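Cytoplasmic export protein 1 (Saccharomyces cerevisiae, PDB 3VWA) binds tRNA and works in nuclear tRNA export, where it may collect tRNA from export receptors at the nuclear pore and pass aminoacylated tRNA to the translation machinery. Local coordinates at residues 345-348 with 349-353; 297-300 with 301-304; 511-514 with 515-518; 431-434 with 435-438. All blocks are in the same frame, centred on the assembly; numbering follows the deposited sequence.

Interaction 1 of 4, residues 345-348 with 349-353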
loop_
_atom_site.group_PDB
_atom_site.type_symbol
_atom_site.label_atom_id
_atom_site.label_comp_id
_atom_site.label_asym_id
_atom_site.label_seq_id
_atom_site.Cartn_x
_atom_site.Cartn_y
_atom_site.Cartn_z
ATOM N N LEU A 345 -14.694 1.589 -4.386
ATOM C CA LEU A 345 -14.018 2.316 -5.448
ATOM C C LEU A 345 -13.852 1.427 -6.665
ATOM O O LEU A 345 -14.149 1.820 -7.784
ATOM C CB LEU A 345 -12.648 2.804 -4.955
ATOM C CG LEU A 345 -11.973 3.896 -5.829
ATOM C CD1 LEU A 345 -11.172 4.837 -4.949
ATOM C CD2 LEU A 345 -11.057 3.329 -6.897
ATOM N N ILE A 346 -13.419 0.200 -6.414
ATOM C CA ILE A 346 -13.089 -0.736 -7.469
ATOM C C ILE A 346 -14.380 -1.180 -8.134
ATOM O O ILE A 346 -14.452 -1.226 -9.336
ATOM C CB ILE A 346 -12.278 -1.928 -6.922
ATOM C CG1 ILE A 346 -10.867 -1.457 -6.542
ATOM C CG2 ILE A 346 -12.274 -3.108 -7.890
ATOM C CD1 ILE A 346 -9.998 -1.039 -7.700
ATOM N N THR A 347 -15.411 -1.422 -7.337
ATOM C CA THR A 347 -16.791 -1.674 -7.866
ATOM C C THR A 347 -17.330 -0.623 -8.826
ATOM O O THR A 347 -17.819 -0.937 -9.923
ATOM C CB THR A 347 -17.784 -1.837 -6.712
ATOM O OG1 THR A 347 -17.395 -2.984 -5.973
ATOM C CG2 THR A 347 -19.227 -2.061 -7.234
ATOM N N GLN A 348 -17.221 0.631 -8.412
ATOM C CA GLN A 348 -17.672 1.783 -9.170
ATOM C C GLN A 348 -16.896 1.873 -10.469
ATOM O O GLN A 348 -17.433 2.139 -11.574
ATOM C CB GLN A 348 -17.366 3.008 -8.289
ATOM C CG GLN A 348 -18.527 3.949 -8.009
ATOM C CD GLN A 348 -18.053 5.392 -7.768
ATOM O OE1 GLN A 348 -16.977 5.638 -7.208
ATOM N NE2 GLN A 348 -18.852 6.351 -8.225
ATOM N N SER A 349 -15.599 1.614 -10.367
ATOM C CA SER A 349 -14.790 1.674 -11.553
ATOM C C SER A 349 -15.099 0.563 -12.563
ATOM O O SER A 349 -15.007 0.807 -13.744
ATOM C CB SER A 349 -13.318 1.836 -11.198
ATOM O OG SER A 349 -12.767 0.628 -10.708
ATOM N N PHE A 350 -15.553 -0.606 -12.099
ATOM C CA PHE A 350 -16.042 -1.694 -12.987
ATOM C C PHE A 350 -17.362 -1.376 -13.691
ATOM O O PHE A 350 -17.583 -1.795 -14.834
ATOM C CB PHE A 350 -16.103 -3.049 -12.237
ATOM C CG PHE A 350 -14.818 -3.873 -12.369
ATOM C CD1 PHE A 350 -14.620 -4.705 -13.478
ATOM C CD2 PHE A 350 -13.781 -3.756 -11.438
ATOM C CE1 PHE A 350 -13.438 -5.433 -13.664
ATOM C CE2 PHE A 350 -12.601 -4.500 -11.605
ATOM C CZ PHE A 350 -12.427 -5.353 -12.706
ATOM N N LYS A 351 -18.212 -0.599 -13.026
ATOM C CA LYS A 351 -19.454 -0.116 -13.617
ATOM C C LYS A 351 -19.193 1.014 -14.618
ATOM O O LYS A 351 -20.064 1.330 -15.410
ATOM C CB LYS A 351 -20.400 0.452 -12.551
ATOM C CG LYS A 351 -20.932 -0.482 -11.477
ATOM C CD LYS A 351 -21.932 0.306 -10.638
ATOM C CE LYS A 351 -22.853 -0.585 -9.821
ATOM N NZ LYS A 351 -22.219 -1.051 -8.550
ATOM N N LEU A 352 -18.024 1.650 -14.583
ATOM C CA LEU A 352 -17.741 2.725 -15.569
ATOM C C LEU A 352 -17.703 2.220 -17.015
ATOM O O LEU A 352 -17.069 1.228 -17.300
ATOM C CB LEU A 352 -16.427 3.414 -15.280
ATOM C CG LEU A 352 -16.460 4.365 -14.116
ATOM C CD1 LEU A 352 -15.019 4.702 -13.830
ATOM C CD2 LEU A 352 -17.277 5.606 -14.478
ATOM N N PRO A 353 -18.387 2.909 -17.941
ATOM C CA PRO A 353 -18.322 2.241 -19.245
ATOM C C PRO A 353 -17.038 2.555 -20.023
ATOM O O PRO A 353 -16.905 2.119 -21.170
ATOM C CB PRO A 353 -19.610 2.718 -19.965
ATOM C CG PRO A 353 -20.483 3.272 -18.870
ATOM C CD PRO A 353 -19.527 3.836 -17.840
#
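The carbonyl oxygen of I346 takes two hydrogen bonds from the next turn of helix: F350 N to I346 O at 3.0 Å, and S349 OG to I346 O at 2.9 Å. The hydroxyl meets the C=O at 115°, well off the line of the bond, while F350 N comes in at 157°. With chi1 at 74°, S349 OG sits between its own backbone N and carbonyl carbon, folded back toward the preceding turn.

Two more backbone bonds, S349 N to L345 O and K351 N to T347 O, follow the helical pattern. They mark the last turn of helix 342-351, in the helical, probably HEAT-like, part of the chain. L352 N to Q348 O, at 3.1 Å, is weak, and the chain has left the helix by L352.

Apolar contact runs along one flank. I346 CG2 lies beside the F350 ring, 3.9 Å from F350 CD2, and the two side chains point the same way. Helix 355-368 covers both, through L368 on I346 and L361 and L365 on F350. On another flank K351 bends at chi4, which brings K351 NZ to 3.4 Å from T347 CG2. T347 OG1 bonds back to N343 O.

Interaction 2 of 4, residues 297-300 with 301-304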
loop_
_atom_site.group_PDB
_atom_site.type_symbol
_atom_site.label_atom_id
_atom_site.label_comp_id
_atom_site.label_asym_id
_atom_site.label_seq_id
_atom_site.Cartn_x
_atom_site.Cartn_y
_atom_site.Cartn_z
ATOM N N LYS A 297 -13.376 9.119 -6.805
ATOM C CA LYS A 297 -14.834 8.882 -6.658
ATOM C C LYS A 297 -15.616 10.071 -7.203
ATOM O O LYS A 297 -16.581 9.888 -7.950
ATOM C CB LYS A 297 -15.211 8.634 -5.191
ATOM C CG LYS A 297 -14.630 7.352 -4.622
ATOM C CD LYS A 297 -14.760 7.293 -3.102
ATOM C CE LYS A 297 -14.088 6.030 -2.555
ATOM N NZ LYS A 297 -13.448 6.256 -1.218
ATOM N N LEU A 298 -15.188 11.286 -6.869
ATOM C CA LEU A 298 -15.862 12.466 -7.402
ATOM C C LEU A 298 -15.889 12.446 -8.920
ATOM O O LEU A 298 -16.938 12.629 -9.532
ATOM C CB LEU A 298 -15.283 13.788 -6.883
ATOM C CG LEU A 298 -15.869 14.484 -5.629
ATOM C CD1 LEU A 298 -17.389 14.293 -5.525
ATOM C CD2 LEU A 298 -15.154 14.094 -4.319
ATOM N N LEU A 299 -14.739 12.195 -9.536
ATOM C CA LEU A 299 -14.656 12.178 -10.991
ATOM C C LEU A 299 -15.545 11.096 -11.624
ATOM O O LEU A 299 -16.022 11.253 -12.741
ATOM C CB LEU A 299 -13.223 11.924 -11.405
ATOM C CG LEU A 299 -12.209 12.959 -10.990
ATOM C CD1 LEU A 299 -10.867 12.410 -11.429
ATOM C CD2 LEU A 299 -12.533 14.280 -11.664
HETATM N N MSE A 300 -15.721 9.986 -10.909
HETATM C CA MSE A 300 -16.467 8.838 -11.411
HETATM C C MSE A 300 -17.940 9.141 -11.346
HETATM O O MSE A 300 -18.701 8.714 -12.205
HETATM C CB MSE A 300 -16.101 7.614 -10.577
HETATM C CG MSE A 300 -14.865 6.976 -11.194
HETATM SE SE MSE A 300 -14.601 5.192 -10.366
HETATM C CE MSE A 300 -12.730 5.192 -10.951
ATOM N N THR A 301 -18.373 9.867 -10.325
ATOM C CA THR A 301 -19.725 10.423 -10.345
ATOM C C THR A 301 -19.934 11.441 -11.507
ATOM O O THR A 301 -20.958 11.405 -12.198
ATOM C CB THR A 301 -20.073 10.988 -8.964
ATOM O OG1 THR A 301 -20.051 9.910 -8.030
ATOM C CG2 THR A 301 -21.452 11.664 -8.945
ATOM N N GLN A 302 -18.952 12.312 -11.740
ATOM C CA GLN A 302 -18.956 13.241 -12.878
ATOM C C GLN A 302 -19.097 12.520 -14.207
ATOM O O GLN A 302 -19.648 13.073 -15.158
ATOM C CB GLN A 302 -17.629 13.981 -12.966
ATOM C CG GLN A 302 -17.425 15.250 -12.154
ATOM C CD GLN A 302 -16.029 15.817 -12.413
ATOM O OE1 GLN A 302 -15.159 15.130 -12.963
ATOM N NE2 GLN A 302 -15.811 17.067 -12.036
ATOM N N SER A 303 -18.529 11.312 -14.280
ATOM C CA SER A 303 -18.466 10.506 -15.503
ATOM C C SER A 303 -19.875 10.174 -16.008
ATOM O O SER A 303 -20.131 10.185 -17.213
ATOM C CB SER A 303 -17.692 9.216 -15.218
ATOM O OG SER A 303 -16.656 8.976 -16.155
ATOM N N ILE A 304 -20.784 9.895 -15.074
ATOM C CA ILE A 304 -22.191 9.602 -15.388
ATOM C C ILE A 304 -23.037 10.877 -15.626
ATOM O O ILE A 304 -24.225 10.777 -15.919
ATOM C CB ILE A 304 -22.834 8.685 -14.303
ATOM C CG1 ILE A 304 -21.968 7.441 -14.045
ATOM C CG2 ILE A 304 -24.249 8.256 -14.691
ATOM C CD1 ILE A 304 -22.313 6.696 -12.771
#
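L299 and Q302 lie side by side on the last turn of helix 283-303, in the helical region that leads into the HEAT repeats. Their side chains point the same way, and the methyl L299 CD2 comes to 3.1 Å from Q302 OE1. The extended Q302 chain lays its amide alongside the leucine. The same oxygen takes a weak hydrogen bond from A317 N, beyond the end of the helix.

The tight side of this turn is the one that carries L299 and M300. Both are buried against helix 321-335, where L321 touches each of them. M300, a selenomethionine, also reaches L325 and packs on S349 of helix 342-351. Its chain is extended beyond CG, which carries the selenium well out from the helix.

The outer side is looser. L298, T301 and I304 are exposed there. T301 N makes a sound helical bond to K297 O, at 3.0 Å and 166°. Q302 N bonds L298 O in the carbonyl plane, with an angle of 165° at the hydrogen. The T301 hydroxyl adds little, since T301 OG1 to K297 O is a weak 3.5 Å bond.

The helical bonding weakens at S303. Its N-H is shared by two carbonyls of the previous turn, and both bonds are weak: S303 N lies 2.9 Å from L299 O and 3.3 Å from M300 O.

Interaction 3 of 4, residues 511-514 with 515-518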
loop_
_atom_site.group_PDB
_atom_site.type_symbol
_atom_site.label_atom_id
_atom_site.label_comp_id
_atom_site.label_asym_id
_atom_site.label_seq_id
_atom_site.Cartn_x
_atom_site.Cartn_y
_atom_site.Cartn_z
ATOM N N LYS A 511 -6.700 -29.462 -44.870
ATOM C CA LYS A 511 -6.031 -28.808 -46.029
ATOM C C LYS A 511 -4.700 -28.185 -45.665
ATOM O O LYS A 511 -3.867 -27.956 -46.532
ATOM C CB LYS A 511 -6.906 -27.719 -46.636
ATOM C CG LYS A 511 -8.288 -28.195 -47.067
ATOM C CD LYS A 511 -9.339 -27.096 -46.960
ATOM C CE LYS A 511 -10.727 -27.677 -46.666
ATOM N NZ LYS A 511 -11.739 -26.603 -46.464
ATOM N N SER A 512 -4.494 -27.881 -44.386
ATOM C CA SER A 512 -3.282 -27.186 -43.978
ATOM C C SER A 512 -2.177 -28.204 -43.699
ATOM O O SER A 512 -2.352 -29.101 -42.881
ATOM C CB SER A 512 -3.579 -26.336 -42.748
ATOM O OG SER A 512 -2.382 -26.011 -42.060
ATOM N N PRO A 513 -1.020 -28.093 -44.386
ATOM C CA PRO A 513 -0.018 -29.160 -44.110
ATOM C C PRO A 513 0.416 -29.182 -42.640
ATOM O O PRO A 513 0.717 -30.252 -42.080
ATOM C CB PRO A 513 1.174 -28.809 -45.021
ATOM C CG PRO A 513 0.886 -27.461 -45.615
ATOM C CD PRO A 513 -0.510 -27.021 -45.271
ATOM N N ILE A 514 0.426 -28.015 -42.004
ATOM C CA ILE A 514 0.934 -27.959 -40.641
ATOM C C ILE A 514 -0.048 -28.653 -39.659
ATOM O O ILE A 514 0.377 -29.291 -38.705
ATOM C CB ILE A 514 1.485 -26.562 -40.190
ATOM C CG1 ILE A 514 0.765 -26.022 -38.968
ATOM C CG2 ILE A 514 1.651 -25.537 -41.326
ATOM C CD1 ILE A 514 1.736 -25.391 -37.990
ATOM N N VAL A 515 -1.353 -28.578 -39.945
ATOM C CA VAL A 515 -2.335 -29.269 -39.109
ATOM C C VAL A 515 -2.235 -30.747 -39.312
ATOM O O VAL A 515 -2.275 -31.512 -38.333
ATOM C CB VAL A 515 -3.786 -28.824 -39.400
ATOM C CG1 VAL A 515 -4.789 -29.719 -38.675
ATOM C CG2 VAL A 515 -3.972 -27.362 -39.046
ATOM N N ARG A 516 -2.173 -31.173 -40.574
ATOM C CA ARG A 516 -2.055 -32.604 -40.862
ATOM C C ARG A 516 -0.866 -33.147 -40.146
ATOM O O ARG A 516 -0.941 -34.222 -39.582
ATOM C CB ARG A 516 -1.901 -32.898 -42.367
ATOM C CG ARG A 516 -3.134 -32.611 -43.199
ATOM C CD ARG A 516 -2.931 -32.969 -44.672
ATOM N NE ARG A 516 -2.550 -31.802 -45.488
ATOM C CZ ARG A 516 -1.375 -31.700 -46.085
ATOM N NH1 ARG A 516 -0.513 -32.672 -45.929
ATOM N NH2 ARG A 516 -1.047 -30.648 -46.816
ATOM N N GLY A 517 0.259 -32.414 -40.186
ATOM C CA GLY A 517 1.526 -32.917 -39.565
ATOM C C GLY A 517 1.361 -33.039 -38.043
ATOM O O GLY A 517 1.715 -34.058 -37.422
ATOM N N ARG A 518 0.827 -31.992 -37.411
ATOM C CA ARG A 518 0.614 -32.080 -35.943
ATOM C C ARG A 518 -0.449 -33.078 -35.574
ATOM O O ARG A 518 -0.322 -33.730 -34.572
ATOM C CB ARG A 518 0.331 -30.724 -35.296
ATOM C CG ARG A 518 1.390 -29.690 -35.693
ATOM C CD ARG A 518 1.143 -28.355 -35.031
ATOM N NE ARG A 518 2.293 -27.488 -35.242
ATOM C CZ ARG A 518 2.487 -26.365 -34.575
ATOM N NH1 ARG A 518 1.598 -25.987 -33.678
ATOM N NH2 ARG A 518 3.554 -25.623 -34.816
#
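R516 folds back over P513 at the start of helix 513-536. One face of its guanidinium lies against the backbone carbon of the proline, with R516 NH2 3.3 Å from P513 CA. The pyrrolidine ring is beside it, with P513 CB 3.4 Å from R516 NH2. The chain of R516 turns at chi3 (-97°), and this bend brings the guanidinium back toward the N-terminal end of the helix. K511 O lies near the plane of the group, at its edge.

A second arginine, R518, has a similar contact two residues further on. I514 and R518 run side by side, and the methyl I514 CD1 sits over one face of the R518 guanidinium, 3.5 Å from R518 NE. The R518 chain is extended from CG to NE, which keeps it alongside the isoleucine.

The backbone of the first turn sets these positions. S512 is the N-cap, and its hydroxyl accepts a weak capping bond, V515 N to S512 OG at 3.5 Å. The carbonyl of S512 is used more firmly: R516 N reaches S512 O at 3.1 Å in an almost straight hydrogen bond (178°). G517 N to P513 O and R518 N to I514 O continue the helical pattern. Further out, D510 adds two bonds from just before the turn. Its carboxylate accepts from S512 N, and its carbonyl takes a weak bond from R516 NE.

This helix start belongs to the second HEAT repeat, residues 494-530. S512, I514 and V515 face helix 474-487, where S512 meets V474 and R477, and L478 touches both I514 and V515.

Interaction 4 of 4, residues 431-434 with 435-438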
loop_
_atom_site.group_PDB
_atom_site.type_symbol
_atom_site.label_atom_id
_atom_site.label_comp_id
_atom_site.label_asym_id
_atom_site.label_seq_id
_atom_site.Cartn_x
_atom_site.Cartn_y
_atom_site.Cartn_z
ATOM N N SER A 431 -16.041 -13.108 -34.338
ATOM C CA SER A 431 -15.481 -12.579 -35.562
ATOM C C SER A 431 -13.946 -12.455 -35.576
ATOM O O SER A 431 -13.349 -12.578 -36.627
ATOM C CB SER A 431 -16.136 -11.234 -35.905
ATOM O OG SER A 431 -15.998 -10.335 -34.827
ATOM N N ASP A 432 -13.306 -12.248 -34.426
ATOM C CA ASP A 432 -11.848 -12.210 -34.346
ATOM C C ASP A 432 -11.203 -13.619 -34.173
ATOM O O ASP A 432 -11.587 -14.402 -33.287
ATOM C CB ASP A 432 -11.441 -11.252 -33.208
ATOM C CG ASP A 432 -9.962 -10.949 -33.197
ATOM O OD1 ASP A 432 -9.565 -9.884 -33.705
ATOM O OD2 ASP A 432 -9.192 -11.759 -32.649
ATOM N N VAL A 433 -10.220 -13.930 -35.027
ATOM C CA VAL A 433 -9.545 -15.226 -35.023
ATOM C C VAL A 433 -8.761 -15.419 -33.728
ATOM O O VAL A 433 -8.663 -16.541 -33.179
ATOM C CB VAL A 433 -8.635 -15.421 -36.272
ATOM C CG1 VAL A 433 -7.469 -14.430 -36.270
ATOM C CG2 VAL A 433 -8.095 -16.853 -36.351
ATOM N N GLU A 434 -8.211 -14.319 -33.226
ATOM C CA GLU A 434 -7.420 -14.373 -32.014
ATOM C C GLU A 434 -8.290 -14.853 -30.787
ATOM O O GLU A 434 -7.868 -15.705 -29.995
ATOM C CB GLU A 434 -6.690 -13.052 -31.843
ATOM C CG GLU A 434 -5.510 -13.064 -30.883
ATOM C CD GLU A 434 -4.369 -13.971 -31.330
ATOM O OE1 GLU A 434 -4.227 -14.210 -32.559
ATOM O OE2 GLU A 434 -3.609 -14.443 -30.454
ATOM N N ILE A 435 -9.521 -14.381 -30.731
ATOM C CA ILE A 435 -10.459 -14.705 -29.693
ATOM C C ILE A 435 -10.902 -16.128 -29.836
ATOM O O ILE A 435 -10.990 -16.837 -28.832
ATOM C CB ILE A 435 -11.683 -13.738 -29.700
ATOM C CG1 ILE A 435 -11.232 -12.330 -29.309
ATOM C CG2 ILE A 435 -12.786 -14.222 -28.738
ATOM C CD1 ILE A 435 -12.340 -11.264 -29.339
ATOM N N ARG A 436 -11.189 -16.557 -31.071
ATOM C CA ARG A 436 -11.449 -17.993 -31.342
ATOM C C ARG A 436 -10.346 -18.948 -30.902
ATOM O O ARG A 436 -10.648 -19.992 -30.284
ATOM C CB ARG A 436 -11.897 -18.273 -32.792
ATOM C CG ARG A 436 -13.123 -17.377 -33.183
ATOM C CD ARG A 436 -13.905 -17.879 -34.365
ATOM N NE ARG A 436 -13.048 -18.124 -35.543
ATOM C CZ ARG A 436 -12.625 -17.201 -36.410
ATOM N NH1 ARG A 436 -11.872 -17.597 -37.440
ATOM N NH2 ARG A 436 -12.957 -15.907 -36.272
ATOM N N THR A 437 -9.100 -18.591 -31.221
ATOM C CA THR A 437 -7.896 -19.353 -30.865
ATOM C C THR A 437 -7.802 -19.459 -29.329
ATOM O O THR A 437 -7.688 -20.574 -28.770
ATOM C CB THR A 437 -6.626 -18.692 -31.485
ATOM O OG1 THR A 437 -6.806 -18.543 -32.907
ATOM C CG2 THR A 437 -5.333 -19.523 -31.252
ATOM N N TRP A 438 -7.895 -18.320 -28.642
ATOM C CA TRP A 438 -7.734 -18.289 -27.192
ATOM C C TRP A 438 -8.901 -18.957 -26.473
ATOM O O TRP A 438 -8.693 -19.562 -25.416
ATOM C CB TRP A 438 -7.502 -16.870 -26.662
ATOM C CG TRP A 438 -6.052 -16.489 -26.673
ATOM C CD1 TRP A 438 -5.369 -15.804 -27.669
ATOM C CD2 TRP A 438 -5.038 -16.845 -25.696
ATOM N NE1 TRP A 438 -4.038 -15.681 -27.362
ATOM C CE2 TRP A 438 -3.767 -16.305 -26.207
ATOM C CE3 TRP A 438 -5.034 -17.573 -24.509
ATOM C CZ2 TRP A 438 -2.580 -16.450 -25.514
ATOM C CZ3 TRP A 438 -3.819 -17.724 -23.828
ATOM C CH2 TRP A 438 -2.626 -17.184 -24.321
#
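E434 and W438 lie side by side along one flank of helix 433-446 and point the same way. The carboxylate and indole planes are 58° apart. The carboxylate meets the edge of the indole, and W438 NE1 gives E434 OE2 a weak bond of 3.4 Å. The E434 chain bends at chi2 (64°), bringing the carboxylate up beside the ring. Its stronger partner is K475, which makes a salt bridge with E434 OE1.

V433 and T437 also lie side by side. T437 OG1 sits 2.7 Å from V433 O, a short hydrogen bond from above the carbonyl plane. T437 N reaches V433 O from the opposite face at 2.9 Å, so one carbonyl oxygen is gripped from both sides. The threonine is buried against K475, P476 and A479 of helix 474-487.

R436 is set at about a right angle to V433. It bends at chi3, and one face of its guanidinium lies over V433 CA, which is 3.9 Å from R436 CZ. R436 NH2 bonds D430 O, and R436 NE forms a salt bridge with D471.

D432 crosses I435 at about a right angle. Its CG is anti to the backbone N, which turns the carboxylate toward the first N-H groups of the helix. D432 OD2 accepts from I435 N at 3.3 Å through its anti lone pair. A weak bond from E434 N to D432 OD2 is shorter, at 2.8 Å. The carboxylate probably also gains from the positive end of the helix dipole. Aspartate at this position is a classic helix N-cap, here opening a helix of the HEAT-type array.

How the interactions relate
Along the chain the order is interaction 2, interaction 1, interaction 4, interaction 3. Interactions 2 and 1 finish helices 283-303 and 342-351. Interactions 4 and 3 open helices 433-446 and 513-536. The first two touch, with centres 10 Å apart: L352 packs on M300 and S303. Interactions 3 and 4 do not touch, and their centres lie 19 Å apart. Interactions 2 and 3 are farthest apart, at 53 Å between centres. Two helix ends thus meet at one place, and two helix starts border a shared helix, 474-487, along the extended helical array that follows the kinase-like N-terminal domain. Interaction 3 falls in the second HEAT repeat.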